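Local coordinates for 2-nitropropane dioxygenase (Streptomyces ansochromogenes, PDB 3BW2), which probably catalyses the FMN-dependent, oxygen-consuming oxidative denitrification of alkyl nitronates, working as a TIM-barrel flavoprotein oxidoreductase, at residues A28-E33 with L331-L336; R254-P259 with L319-G324; A269-P274 with P303-A308; M327-P332 with E338-E343. All coordinates share one frame; numbering follows the deposited sequence.

Interaction 1: A28-E33 with L331-L336; sequences AAAVCE and LPAGRL
Ala30 and Ala333 meet methyl against methyl, CB of Ala30 lying 4.0 Å from CB of Ala333, and together with Gly334 they account for most of the surface that helix 25-33 and the start of helix 333-350 bury in each other. Both CB atoms point toward the opposite segment, and neither residue carries anything longer that could hold the backbones apart. The consequence is close helix packing: CA of Ala30 approaches CA of Gly334 to 5.1 Å. Gly334 contributes bare backbone, its CA standing 4.0 Å from the carbonyl O of Ala30, while its N lies 4.1 Å from CB of Ala30. In an eight-stranded parallel barrel with the TIM topology, helix 25-33 follows the barrel strand 13-15, and the contact lays the first turn of the C-terminal helix 333-350 against that outer helix. Val31 adds a second, looser apolar touch. With its CG1 anti to the backbone N (chi1 175°), the other branch, CG2, is the one presented to Ala333, at 4.3 Å from its CB. Phe240 of helix 238-241 packs on both Val31 and Ala333, so the apolar patch continues toward the barrel. The beginning of helix 333-350 also has polar partners of its own. Pro332 occupies the N-cap position and its carbonyl O accepts the backbone N of Leu336 at 3.0 Å, whereas the N of Ala333, in the first turn, is bonded to the carboxylate oxygen OE1 of Glu245.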
loop_
_atom_site.group_PDB
_atom_site.type_symbol
_atom_site.label_atom_id
_atom_site.label_comp_id
_atom_site.label_asym_id
_atom_site.label_seq_id
_atom_site.Cartn_x
_atom_site.Cartn_y
_atom_site.Cartn_z
ATOM N N ALA A 28 20.034 -6.072 -18.041
ATOM C CA ALA A 28 20.549 -4.749 -17.711
ATOM C C ALA A 28 20.951 -3.978 -18.965
ATOM O O ALA A 28 20.635 -2.793 -19.105
ATOM C CB ALA A 28 21.734 -4.877 -16.760
ATOM N N ALA A 29 21.636 -4.651 -19.883
ATOM C CA ALA A 29 22.066 -4.009 -21.120
ATOM C C ALA A 29 20.886 -3.471 -21.929
ATOM O O ALA A 29 20.913 -2.328 -22.387
ATOM C CB ALA A 29 22.875 -4.982 -21.962
ATOM N N ALA A 30 19.847 -4.284 -22.103
ATOM C CA ALA A 30 18.679 -3.851 -22.872
ATOM C C ALA A 30 18.043 -2.626 -22.231
ATOM O O ALA A 30 17.615 -1.702 -22.923
ATOM C CB ALA A 30 17.662 -4.983 -22.971
ATOM N N VAL A 31 17.981 -2.617 -20.904
ATOM C CA VAL A 31 17.409 -1.486 -20.187
ATOM C C VAL A 31 18.301 -0.255 -20.411
ATOM O O VAL A 31 17.821 0.804 -20.824
ATOM C CB VAL A 31 17.286 -1.798 -18.672
ATOM C CG1 VAL A 31 16.798 -0.572 -17.916
ATOM C CG2 VAL A 31 16.316 -2.953 -18.463
ATOM N N CYS A 32 19.600 -0.407 -20.157
ATOM C CA CYS A 32 20.552 0.688 -20.351
ATOM C C CYS A 32 20.484 1.257 -21.764
ATOM O O CYS A 32 20.420 2.470 -21.952
ATOM C CB CYS A 32 21.987 0.211 -20.097
ATOM S SG CYS A 32 22.338 -0.304 -18.417
ATOM N N GLU A 33 20.511 0.375 -22.759
ATOM C CA GLU A 33 20.476 0.801 -24.152
ATOM C C GLU A 33 19.189 1.516 -24.538
ATOM O O GLU A 33 19.170 2.281 -25.504
ATOM C CB GLU A 33 20.709 -0.396 -25.079
ATOM C CG GLU A 33 22.144 -0.884 -25.091
ATOM C CD GLU A 33 23.116 0.194 -25.545
ATOM O OE1 GLU A 33 22.961 0.692 -26.679
ATOM O OE2 GLU A 33 24.032 0.548 -24.770
ATOM N N LEU A 331 7.648 -9.182 -23.381
ATOM C CA LEU A 331 8.263 -8.667 -24.595
ATOM C C LEU A 331 9.692 -8.290 -24.250
ATOM O O LEU A 331 10.084 -8.384 -23.090
ATOM C CB LEU A 331 7.492 -7.440 -25.093
ATOM C CG LEU A 331 6.952 -6.458 -24.050
ATOM C CD1 LEU A 331 8.053 -5.978 -23.142
ATOM C CD2 LEU A 331 6.309 -5.284 -24.764
ATOM N N PRO A 332 10.494 -7.871 -25.245
ATOM C CA PRO A 332 11.883 -7.493 -24.954
ATOM C C PRO A 332 11.903 -6.331 -23.964
ATOM O O PRO A 332 11.053 -5.439 -24.028
ATOM C CB PRO A 332 12.430 -7.090 -26.323
ATOM C CG PRO A 332 11.626 -7.945 -27.271
ATOM C CD PRO A 332 10.233 -7.840 -26.698
ATOM N N ALA A 333 12.868 -6.347 -23.049
ATOM C CA ALA A 333 12.983 -5.291 -22.049
ATOM C C ALA A 333 13.100 -3.910 -22.693
ATOM O O ALA A 333 12.539 -2.934 -22.190
ATOM C CB ALA A 333 14.183 -5.554 -21.153
ATOM N N GLY A 334 13.830 -3.833 -23.803
ATOM C CA GLY A 334 13.990 -2.563 -24.490
ATOM C C GLY A 334 12.659 -2.013 -24.979
ATOM O O GLY A 334 12.416 -0.807 -24.921
ATOM N N ARG A 335 11.792 -2.897 -25.461
ATOM C CA ARG A 335 10.489 -2.473 -25.946
ATOM C C ARG A 335 9.602 -2.066 -24.769
ATOM O O ARG A 335 8.769 -1.171 -24.893
ATOM C CB ARG A 335 9.827 -3.598 -26.755
ATOM C CG ARG A 335 10.690 -4.157 -27.899
ATOM C CD ARG A 335 11.350 -3.065 -28.750
ATOM N NE ARG A 335 10.393 -2.186 -29.421
ATOM C CZ ARG A 335 9.741 -2.471 -30.549
ATOM N NH1 ARG A 335 9.929 -3.630 -31.170
ATOM N NH2 ARG A 335 8.900 -1.584 -31.065
ATOM N N LEU A 336 9.787 -2.716 -23.623
ATOM C CA LEU A 336 9.002 -2.382 -22.433
ATOM C C LEU A 336 9.354 -0.969 -21.967
ATOM O O LEU A 336 8.492 -0.223 -21.501
ATOM C CB LEU A 336 9.272 -3.375 -21.296
ATOM C CG LEU A 336 8.617 -3.013 -19.956
ATOM C CD1 LEU A 336 7.094 -2.973 -20.112
ATOM C CD2 LEU A 336 9.023 -4.027 -18.897
#

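Interaction 2: R254-P259 with L319-G324; sequences RALTDP and LWAGQG. With FMN (flavin mononucleotide), chain B.
The carbonyl O of Ala255, a residue whose methyl packs on Leu319, accepts the backbone N of Asp258 at 3.0 Å and so closes a type I beta turn from Ala255 to Asp258. That turn presents two apolar side chains to the irregular loop 319-324. CB of Ala255 meets CD1 of Leu319 at 4.0 Å; Leu319 reaches it by extending CD1 away from its backbone (chi2 178°). Leu256 supplies the tighter touch, the tip of its CD2 branch resting 3.7 Å from CB of Ala321. Between these two pairs the carbonyl O of Trp320 is bonded by NE2 of His252, also from helix 250-255, which adds a polar tie to the same helix. The opposite surface of 319-324 serves the flavin. CB of Trp320 lies 3.6 Å from the ring carbon C7 of FMN, close to the C7M methyl, and the indole approaches the dimethylbenzene end obliquely. Farther along, CA of Gly322 comes within 3.4 Å of the phosphate oxygen O2P of FMN, and its N is bonded to Thr238 OG1, itself hydrogen-bonded to the cofactor. The loop lies between helix 250-255 and FMN, and strand 275-278 runs alongside, joined to it by backbone hydrogen bonds pairing Leu319 with Leu278 and Ala321 with Arg276.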
loop_
_atom_site.group_PDB
_atom_site.type_symbol
_atom_site.label_atom_id
_atom_site.label_comp_id
_atom_site.label_asym_id
_atom_site.label_seq_id
_atom_site.Cartn_x
_atom_site.Cartn_y
_atom_site.Cartn_z
ATOM N N ARG A 254 5.399 -17.510 -16.080
ATOM C CA ARG A 254 4.036 -17.937 -16.390
ATOM C C ARG A 254 3.052 -17.668 -15.255
ATOM O O ARG A 254 1.903 -17.296 -15.492
ATOM C CB ARG A 254 4.023 -19.431 -16.747
ATOM C CG ARG A 254 4.680 -19.752 -18.094
ATOM C CD ARG A 254 4.382 -21.175 -18.571
ATOM N NE ARG A 254 5.140 -22.195 -17.850
ATOM C CZ ARG A 254 6.404 -22.519 -18.118
ATOM N NH1 ARG A 254 7.061 -21.905 -19.091
ATOM N NH2 ARG A 254 7.009 -23.463 -17.414
ATOM N N ALA A 255 3.513 -17.842 -14.023
ATOM C CA ALA A 255 2.671 -17.642 -12.850
ATOM C C ALA A 255 2.140 -16.218 -12.690
ATOM O O ALA A 255 1.015 -16.022 -12.231
ATOM C CB ALA A 255 3.439 -18.059 -11.588
ATOM N N LEU A 256 2.943 -15.233 -13.078
ATOM C CA LEU A 256 2.566 -13.823 -12.954
ATOM C C LEU A 256 1.174 -13.483 -13.474
ATOM O O LEU A 256 0.456 -12.698 -12.862
ATOM C CB LEU A 256 3.589 -12.933 -13.671
ATOM C CG LEU A 256 5.050 -12.993 -13.212
ATOM C CD1 LEU A 256 5.859 -11.979 -14.011
ATOM C CD2 LEU A 256 5.157 -12.693 -11.722
ATOM N N THR A 257 0.793 -14.063 -14.605
ATOM C CA THR A 257 -0.513 -13.779 -15.185
ATOM C C THR A 257 -1.487 -14.949 -15.101
ATOM O O THR A 257 -2.595 -14.882 -15.642
ATOM C CB THR A 257 -0.373 -13.353 -16.652
ATOM O OG1 THR A 257 0.310 -14.377 -17.382
ATOM C CG2 THR A 257 0.418 -12.053 -16.750
ATOM N N ASP A 258 -1.077 -16.014 -14.417
ATOM C CA ASP A 258 -1.914 -17.200 -14.258
ATOM C C ASP A 258 -3.003 -16.946 -13.217
ATOM O O ASP A 258 -2.706 -16.696 -12.049
ATOM C CB ASP A 258 -1.062 -18.387 -13.809
ATOM C CG ASP A 258 -1.866 -19.665 -13.673
ATOM O OD1 ASP A 258 -3.109 -19.585 -13.549
ATOM O OD2 ASP A 258 -1.253 -20.751 -13.679
ATOM N N PRO A 259 -4.283 -17.015 -13.625
ATOM C CA PRO A 259 -5.413 -16.791 -12.718
ATOM C C PRO A 259 -5.342 -17.642 -11.454
ATOM O O PRO A 259 -5.899 -17.276 -10.420
ATOM C CB PRO A 259 -6.622 -17.143 -13.581
ATOM C CG PRO A 259 -6.178 -16.729 -14.947
ATOM C CD PRO A 259 -4.760 -17.263 -14.998
ATOM N N LEU A 319 7.934 -17.571 -5.791
ATOM C CA LEU A 319 7.411 -16.741 -6.873
ATOM C C LEU A 319 7.354 -15.239 -6.552
ATOM O O LEU A 319 6.277 -14.639 -6.531
ATOM C CB LEU A 319 6.018 -17.256 -7.253
ATOM C CG LEU A 319 5.953 -18.751 -7.610
ATOM C CD1 LEU A 319 4.516 -19.160 -7.911
ATOM C CD2 LEU A 319 6.851 -19.029 -8.818
ATOM N N TRP A 320 8.511 -14.634 -6.312
ATOM C CA TRP A 320 8.579 -13.208 -5.992
ATOM C C TRP A 320 7.791 -12.386 -7.018
ATOM O O TRP A 320 7.976 -12.543 -8.227
ATOM C CB TRP A 320 10.032 -12.726 -5.996
ATOM C CG TRP A 320 10.983 -13.491 -5.120
ATOM C CD1 TRP A 320 12.282 -13.801 -5.414
ATOM C CD2 TRP A 320 10.742 -13.997 -3.798
ATOM N NE1 TRP A 320 12.863 -14.464 -4.364
ATOM C CE2 TRP A 320 11.942 -14.599 -3.357
ATOM C CE3 TRP A 320 9.630 -14.003 -2.945
ATOM C CZ2 TRP A 320 12.062 -15.201 -2.099
ATOM C CZ3 TRP A 320 9.750 -14.604 -1.693
ATOM C CH2 TRP A 320 10.958 -15.195 -1.285
ATOM N N ALA A 321 6.919 -11.506 -6.537
ATOM C CA ALA A 321 6.118 -10.676 -7.432
ATOM C C ALA A 321 5.423 -9.563 -6.657
ATOM O O ALA A 321 4.966 -9.774 -5.534
ATOM C CB ALA A 321 5.076 -11.541 -8.156
ATOM N N GLY A 322 5.362 -8.377 -7.258
ATOM C CA GLY A 322 4.706 -7.252 -6.619
ATOM C C GLY A 322 3.209 -7.370 -6.840
ATOM O O GLY A 322 2.764 -8.209 -7.623
ATOM N N GLN A 323 2.428 -6.532 -6.168
ATOM C CA GLN A 323 0.977 -6.587 -6.294
ATOM C C GLN A 323 0.439 -6.261 -7.686
ATOM O O GLN A 323 -0.733 -6.493 -7.967
ATOM C CB GLN A 323 0.332 -5.670 -5.259
ATOM C CG GLN A 323 0.612 -6.089 -3.822
ATOM C CD GLN A 323 -0.202 -5.293 -2.829
ATOM O OE1 GLN A 323 -0.226 -4.067 -2.883
ATOM N NE2 GLN A 323 -0.875 -5.985 -1.912
ATOM N N GLY A 324 1.292 -5.730 -8.556
ATOM C CA GLY A 324 0.857 -5.407 -9.905
ATOM C C GLY A 324 1.227 -6.486 -10.912
ATOM O O GLY A 324 1.191 -6.253 -12.122
HETATM N N1 FMN B . 15.957 -5.822 -4.429
HETATM C C2 FMN B . 17.324 -5.768 -4.106
HETATM O O2 FMN B . 17.798 -4.751 -3.606
HETATM N N3 FMN B . 18.152 -6.850 -4.355
HETATM C C4 FMN B . 17.695 -8.024 -4.931
HETATM O O4 FMN B . 18.480 -8.968 -5.141
HETATM C C4A FMN B . 16.319 -8.096 -5.279
HETATM N N5 FMN B . 15.796 -9.236 -5.887
HETATM C C5A FMN B . 14.454 -9.318 -6.265
HETATM C C6 FMN B . 13.975 -10.492 -6.902
HETATM C C7 FMN B . 12.607 -10.634 -7.323
HETATM C C7M FMN B . 12.444 -11.481 -8.608
HETATM C C8 FMN B . 11.770 -9.481 -7.087
HETATM C C8M FMN B . 10.597 -9.107 -7.992
HETATM C C9 FMN B . 12.231 -8.300 -6.423
HETATM C C9A FMN B . 13.582 -8.211 -6.013
HETATM N N10 FMN B . 14.096 -7.051 -5.372
HETATM C C10 FMN B . 15.459 -6.978 -5.015
HETATM C "C1'" FMN B . 13.157 -5.931 -4.918
HETATM C "C2'" FMN B . 13.238 -4.799 -5.975
HETATM O "O2'" FMN B . 14.374 -3.996 -5.695
HETATM C "C3'" FMN B . 11.994 -3.847 -5.937
HETATM O "O3'" FMN B . 11.928 -3.326 -4.609
HETATM C "C4'" FMN B . 10.656 -4.532 -6.258
HETATM O "O4'" FMN B . 10.847 -5.334 -7.424
HETATM C "C5'" FMN B . 9.543 -3.474 -6.521
HETATM O "O5'" FMN B . 8.263 -4.093 -6.833
HETATM P P FMN B . 7.716 -4.556 -8.303
HETATM O O1P FMN B . 8.465 -3.397 -8.868
HETATM O O2P FMN B . 6.386 -4.419 -7.585
HETATM O O3P FMN B . 8.518 -5.819 -8.050
#

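Interaction 3: A269-P274 with P303-A308; sequences AFTGRP and PLRKAA
Arg305 projects from helix 296-311 toward Phe270 and Thr271, and the way its long side chain is turned decides what each part touches. Its aliphatic portion and the Phe270 side chain cross obliquely, CD of Arg305 lying 4.0 Å from CD1 of Phe270. A bend at chi3 (-79°) then swings the guanidinium away from the ring, and the two planes end up 41° apart. The flat group slides instead beneath the backbone: the carbonyl O of Phe270 sits over one face, toward the rim, 3.6 Å from NH2 of Arg305. This is an electrostatic contact, probably favourable, of a partial negative charge above a cation. The loop concerned joins strands 264-267 and 275-278 of the small antiparallel sheet that accompanies the TIM barrel, and the contact packs it against helix 296-311. The carbonyl O of Phe270 takes its hydrogen bond from Thr301 OG1 of the same helix, while NH2 of Arg305 makes weak hydrogen bonds to Thr301 OG1 and to the carbonyl O of His298. The Thr271 and Arg305 side chains cross at about a right angle, and CG2 of Thr271 meets the guanidinium obliquely, 4.0 Å from NH1 of Arg305; the Thr271 hydroxyl is directed instead to NE2 of His179.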
loop_
_atom_site.group_PDB
_atom_site.type_symbol
_atom_site.label_atom_id
_atom_site.label_comp_id
_atom_site.label_asym_id
_atom_site.label_seq_id
_atom_site.Cartn_x
_atom_site.Cartn_y
_atom_site.Cartn_z
ATOM N N ALA A 269 8.240 -17.758 4.651
ATOM C CA ALA A 269 8.298 -19.176 4.299
ATOM C C ALA A 269 9.543 -19.640 3.546
ATOM O O ALA A 269 10.111 -20.682 3.858
ATOM C CB ALA A 269 7.053 -19.557 3.497
ATOM N N PHE A 270 9.974 -18.868 2.559
ATOM C CA PHE A 270 11.122 -19.262 1.754
ATOM C C PHE A 270 12.504 -18.851 2.251
ATOM O O PHE A 270 13.478 -19.573 2.033
ATOM C CB PHE A 270 10.943 -18.733 0.329
ATOM C CG PHE A 270 9.704 -19.237 -0.356
ATOM C CD1 PHE A 270 9.645 -20.534 -0.848
ATOM C CD2 PHE A 270 8.588 -18.415 -0.492
ATOM C CE1 PHE A 270 8.492 -21.010 -1.468
ATOM C CE2 PHE A 270 7.427 -18.883 -1.110
ATOM C CZ PHE A 270 7.380 -20.184 -1.598
ATOM N N THR A 271 12.598 -17.707 2.918
ATOM C CA THR A 271 13.906 -17.214 3.340
ATOM C C THR A 271 14.064 -16.778 4.793
ATOM O O THR A 271 15.177 -16.490 5.229
ATOM C CB THR A 271 14.313 -16.028 2.460
ATOM O OG1 THR A 271 13.448 -14.922 2.742
ATOM C CG2 THR A 271 14.177 -16.385 0.982
ATOM N N GLY A 272 12.965 -16.710 5.538
ATOM C CA GLY A 272 13.064 -16.288 6.921
ATOM C C GLY A 272 12.969 -14.782 7.083
ATOM O O GLY A 272 13.143 -14.262 8.184
ATOM N N ARG A 273 12.708 -14.076 5.987
ATOM C CA ARG A 273 12.557 -12.624 6.019
ATOM C C ARG A 273 11.333 -12.308 5.157
ATOM O O ARG A 273 11.061 -13.003 4.179
ATOM C CB ARG A 273 13.807 -11.928 5.455
ATOM C CG ARG A 273 14.290 -10.714 6.269
ATOM C CD ARG A 273 15.629 -10.192 5.734
ATOM N NE ARG A 273 16.257 -9.164 6.572
ATOM C CZ ARG A 273 15.827 -7.908 6.696
ATOM N NH1 ARG A 273 16.483 -7.057 7.478
ATOM N NH2 ARG A 273 14.747 -7.496 6.047
ATOM N N PRO A 274 10.575 -11.261 5.512
ATOM C CA PRO A 274 9.380 -10.895 4.745
ATOM C C PRO A 274 9.649 -10.578 3.279
ATOM O O PRO A 274 10.404 -9.657 2.956
ATOM C CB PRO A 274 8.838 -9.687 5.507
ATOM C CG PRO A 274 9.256 -9.972 6.925
ATOM C CD PRO A 274 10.685 -10.440 6.733
ATOM N N PRO A 303 17.785 -25.754 -1.614
ATOM C CA PRO A 303 17.766 -27.028 -2.340
ATOM C C PRO A 303 16.347 -27.413 -2.762
ATOM O O PRO A 303 16.141 -27.973 -3.835
ATOM C CB PRO A 303 18.345 -28.013 -1.326
ATOM C CG PRO A 303 19.254 -27.157 -0.503
ATOM C CD PRO A 303 18.416 -25.922 -0.294
ATOM N N LEU A 304 15.372 -27.113 -1.910
ATOM C CA LEU A 304 13.978 -27.431 -2.213
ATOM C C LEU A 304 13.520 -26.629 -3.425
ATOM O O LEU A 304 12.907 -27.169 -4.350
ATOM C CB LEU A 304 13.086 -27.110 -1.007
ATOM C CG LEU A 304 13.376 -27.897 0.276
ATOM C CD1 LEU A 304 12.476 -27.401 1.411
ATOM C CD2 LEU A 304 13.154 -29.383 0.027
ATOM N N ARG A 305 13.833 -25.338 -3.422
ATOM C CA ARG A 305 13.452 -24.471 -4.524
ATOM C C ARG A 305 14.138 -24.861 -5.828
ATOM O O ARG A 305 13.531 -24.774 -6.893
ATOM C CB ARG A 305 13.757 -23.014 -4.174
ATOM C CG ARG A 305 12.764 -22.413 -3.187
ATOM C CD ARG A 305 13.133 -20.984 -2.847
ATOM N NE ARG A 305 14.207 -20.929 -1.866
ATOM C CZ ARG A 305 14.928 -19.845 -1.615
ATOM N NH1 ARG A 305 14.694 -18.722 -2.284
ATOM N NH2 ARG A 305 15.872 -19.881 -0.685
ATOM N N LYS A 306 15.397 -25.287 -5.747
ATOM C CA LYS A 306 16.128 -25.706 -6.942
ATOM C C LYS A 306 15.453 -26.937 -7.541
ATOM O O LYS A 306 15.274 -27.034 -8.753
ATOM C CB LYS A 306 17.581 -26.068 -6.614
ATOM C CG LYS A 306 18.484 -24.911 -6.220
ATOM C CD LYS A 306 19.941 -25.381 -6.218
ATOM C CE LYS A 306 20.901 -24.290 -5.774
ATOM N NZ LYS A 306 20.774 -23.989 -4.320
ATOM N N ALA A 307 15.095 -27.883 -6.684
ATOM C CA ALA A 307 14.445 -29.106 -7.133
ATOM C C ALA A 307 13.101 -28.790 -7.783
ATOM O O ALA A 307 12.779 -29.312 -8.851
ATOM C CB ALA A 307 14.248 -30.049 -5.959
ATOM N N ALA A 308 12.321 -27.930 -7.136
ATOM C CA ALA A 308 11.013 -27.549 -7.654
ATOM C C ALA A 308 11.150 -26.893 -9.026
ATOM O O ALA A 308 10.392 -27.196 -9.956
ATOM C CB ALA A 308 10.326 -26.598 -6.679
#

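Interaction 4: M327-P332 with E338-E343; sequences MARELP and EVLAAE
Arg329 lies in an extended piece of backbone that runs past helix 333-350 at a distance, its CA 10.2 Å from that of Val339, so the gap is bridged by side chains. Arg329 and Glu343 reach across it from opposite directions and meet in an end-on, bidentate salt bridge. The arginine chain bends at chi3 (-81°), which turns its NH1 and NH2 end toward Glu343. NH1 of Arg329 gives OE1 of Glu343 a 2.7 Å bond, and NH2 gives OE2 of Glu343 one of 3.1 Å; each oxygen is met on its syn side. Guanidinium and carboxylate are nearly coplanar, 18° apart, which is the expected geometry of paired N-H groups facing a carboxylate. A weak third bond joins NH2 of Arg329 to OE1 of Glu343. Here the polypeptide doubles back: the loop 327-332 leads through Pro332, the N-cap, into the C-terminal helix of the TIM-barrel chain, which then returns Val339, Leu340 and Glu343 to the same arginine. CG1 of Val339 presses on NH1 of Arg329 at 3.3 Å, and CD2 of Leu340 approaches NH2 of Arg329 at the edge, 3.6 Å away. The carboxylate has a second partner, OE2 being bonded by the N of Gly220 at the start of helix 220-228. Arg219 brings a like charge close to Arg329 NE, which the negative charge of Glu343 probably offsets.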
loop_
_atom_site.group_PDB
_atom_site.type_symbol
_atom_site.label_atom_id
_atom_site.label_comp_id
_atom_site.label_asym_id
_atom_site.label_seq_id
_atom_site.Cartn_x
_atom_site.Cartn_y
_atom_site.Cartn_z
ATOM N N MET A 327 -0.432 -7.339 -14.323
ATOM C CA MET A 327 -0.250 -6.392 -15.424
ATOM C C MET A 327 1.081 -6.608 -16.149
ATOM O O MET A 327 1.484 -5.796 -16.983
ATOM C CB MET A 327 -0.300 -4.952 -14.902
ATOM C CG MET A 327 -1.525 -4.622 -14.064
ATOM S SD MET A 327 -1.520 -2.916 -13.426
ATOM C CE MET A 327 -2.316 -2.078 -14.771
ATOM N N ALA A 328 1.768 -7.701 -15.829
ATOM C CA ALA A 328 3.052 -7.993 -16.456
ATOM C C ALA A 328 2.909 -8.172 -17.965
ATOM O O ALA A 328 1.933 -8.749 -18.445
ATOM C CB ALA A 328 3.664 -9.239 -15.838
ATOM N N ARG A 329 3.891 -7.673 -18.709
ATOM C CA ARG A 329 3.875 -7.779 -20.164
ATOM C C ARG A 329 5.119 -8.527 -20.656
ATOM O O ARG A 329 6.238 -8.220 -20.252
ATOM C CB ARG A 329 3.783 -6.374 -20.776
ATOM C CG ARG A 329 2.440 -5.698 -20.501
ATOM C CD ARG A 329 2.324 -4.298 -21.099
ATOM N NE ARG A 329 2.964 -3.278 -20.272
ATOM C CZ ARG A 329 2.771 -1.970 -20.423
ATOM N NH1 ARG A 329 1.954 -1.528 -21.373
ATOM N NH2 ARG A 329 3.379 -1.105 -19.615
ATOM N N GLU A 330 4.908 -9.521 -21.516
ATOM C CA GLU A 330 5.998 -10.336 -22.044
ATOM C C GLU A 330 6.510 -9.861 -23.396
ATOM O O GLU A 330 5.898 -10.118 -24.430
ATOM C CB GLU A 330 5.552 -11.794 -22.169
ATOM C CG GLU A 330 5.067 -12.421 -20.873
ATOM C CD GLU A 330 4.479 -13.804 -21.090
ATOM O OE1 GLU A 330 3.515 -13.925 -21.878
ATOM O OE2 GLU A 330 4.976 -14.770 -20.474
ATOM N N LEU A 331 7.648 -9.182 -23.381
ATOM C CA LEU A 331 8.263 -8.667 -24.595
ATOM C C LEU A 331 9.692 -8.290 -24.250
ATOM O O LEU A 331 10.084 -8.384 -23.090
ATOM C CB LEU A 331 7.492 -7.440 -25.093
ATOM C CG LEU A 331 6.952 -6.458 -24.050
ATOM C CD1 LEU A 331 8.053 -5.978 -23.142
ATOM C CD2 LEU A 331 6.309 -5.284 -24.764
ATOM N N PRO A 332 10.494 -7.871 -25.245
ATOM C CA PRO A 332 11.883 -7.493 -24.954
ATOM C C PRO A 332 11.903 -6.331 -23.964
ATOM O O PRO A 332 11.053 -5.439 -24.028
ATOM C CB PRO A 332 12.430 -7.090 -26.323
ATOM C CG PRO A 332 11.626 -7.945 -27.271
ATOM C CD PRO A 332 10.233 -7.840 -26.698
ATOM N N GLU A 338 10.309 1.411 -23.896
ATOM C CA GLU A 338 9.677 2.290 -24.874
ATOM C C GLU A 338 8.192 2.473 -24.570
ATOM O O GLU A 338 7.672 3.589 -24.639
ATOM C CB GLU A 338 9.855 1.730 -26.291
ATOM C CG GLU A 338 11.308 1.686 -26.746
ATOM C CD GLU A 338 11.483 1.034 -28.110
ATOM O OE1 GLU A 338 12.644 0.945 -28.575
ATOM O OE2 GLU A 338 10.467 0.615 -28.714
ATOM N N VAL A 339 7.509 1.381 -24.236
ATOM C CA VAL A 339 6.090 1.460 -23.911
ATOM C C VAL A 339 5.910 2.287 -22.639
ATOM O O VAL A 339 5.044 3.160 -22.570
ATOM C CB VAL A 339 5.480 0.058 -23.693
ATOM C CG1 VAL A 339 4.034 0.181 -23.236
ATOM C CG2 VAL A 339 5.553 -0.742 -24.979
ATOM N N LEU A 340 6.726 2.012 -21.626
ATOM C CA LEU A 340 6.633 2.762 -20.377
ATOM C C LEU A 340 6.886 4.245 -20.634
ATOM O O LEU A 340 6.201 5.106 -20.075
ATOM C CB LEU A 340 7.637 2.223 -19.352
ATOM C CG LEU A 340 7.373 0.796 -18.850
ATOM C CD1 LEU A 340 8.547 0.315 -18.005
ATOM C CD2 LEU A 340 6.076 0.769 -18.034
ATOM N N ALA A 341 7.864 4.541 -21.487
ATOM C CA ALA A 341 8.194 5.928 -21.813
ATOM C C ALA A 341 7.012 6.627 -22.482
ATOM O O ALA A 341 6.727 7.790 -22.202
ATOM C CB ALA A 341 9.411 5.977 -22.725
ATOM N N ALA A 342 6.327 5.911 -23.366
ATOM C CA ALA A 342 5.176 6.460 -24.069
ATOM C C ALA A 342 4.020 6.686 -23.104
ATOM O O ALA A 342 3.314 7.688 -23.192
ATOM C CB ALA A 342 4.743 5.516 -25.182
ATOM N N GLU A 343 3.824 5.744 -22.184
ATOM C CA GLU A 343 2.745 5.858 -21.211
ATOM C C GLU A 343 3.034 7.024 -20.275
ATOM O O GLU A 343 2.127 7.768 -19.892
ATOM C CB GLU A 343 2.595 4.547 -20.435
ATOM C CG GLU A 343 2.018 3.416 -21.289
ATOM C CD GLU A 343 2.050 2.065 -20.595
ATOM O OE1 GLU A 343 1.391 1.130 -21.094
ATOM O OE2 GLU A 343 2.740 1.930 -19.562
#

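How the interactions relate
Read from the N terminus, interaction 1 closes by far the longest loop: helix 25-33 waits nearly three hundred residues for the start of helix 333-350. Nested inside it, interaction 2 joins 254-259 to the flavin-facing loop 319-324, and within the stretch that interaction 2 closes, interaction 3 ties 269-274 to helix 296-311. Interactions 2 and 3 touch, the indole of Trp320 packing on Phe270 and Thr271. Interaction 4 opens at 327, after interaction 2 has closed, and overlaps the end of interaction 1, sharing Leu331 and Pro332; Leu256 of interaction 2 packs against Ala328. Interactions 1 and 4 both rest on the C-terminal helix 333-350, while interactions 2 and 3 hold the segments round loop 319-324.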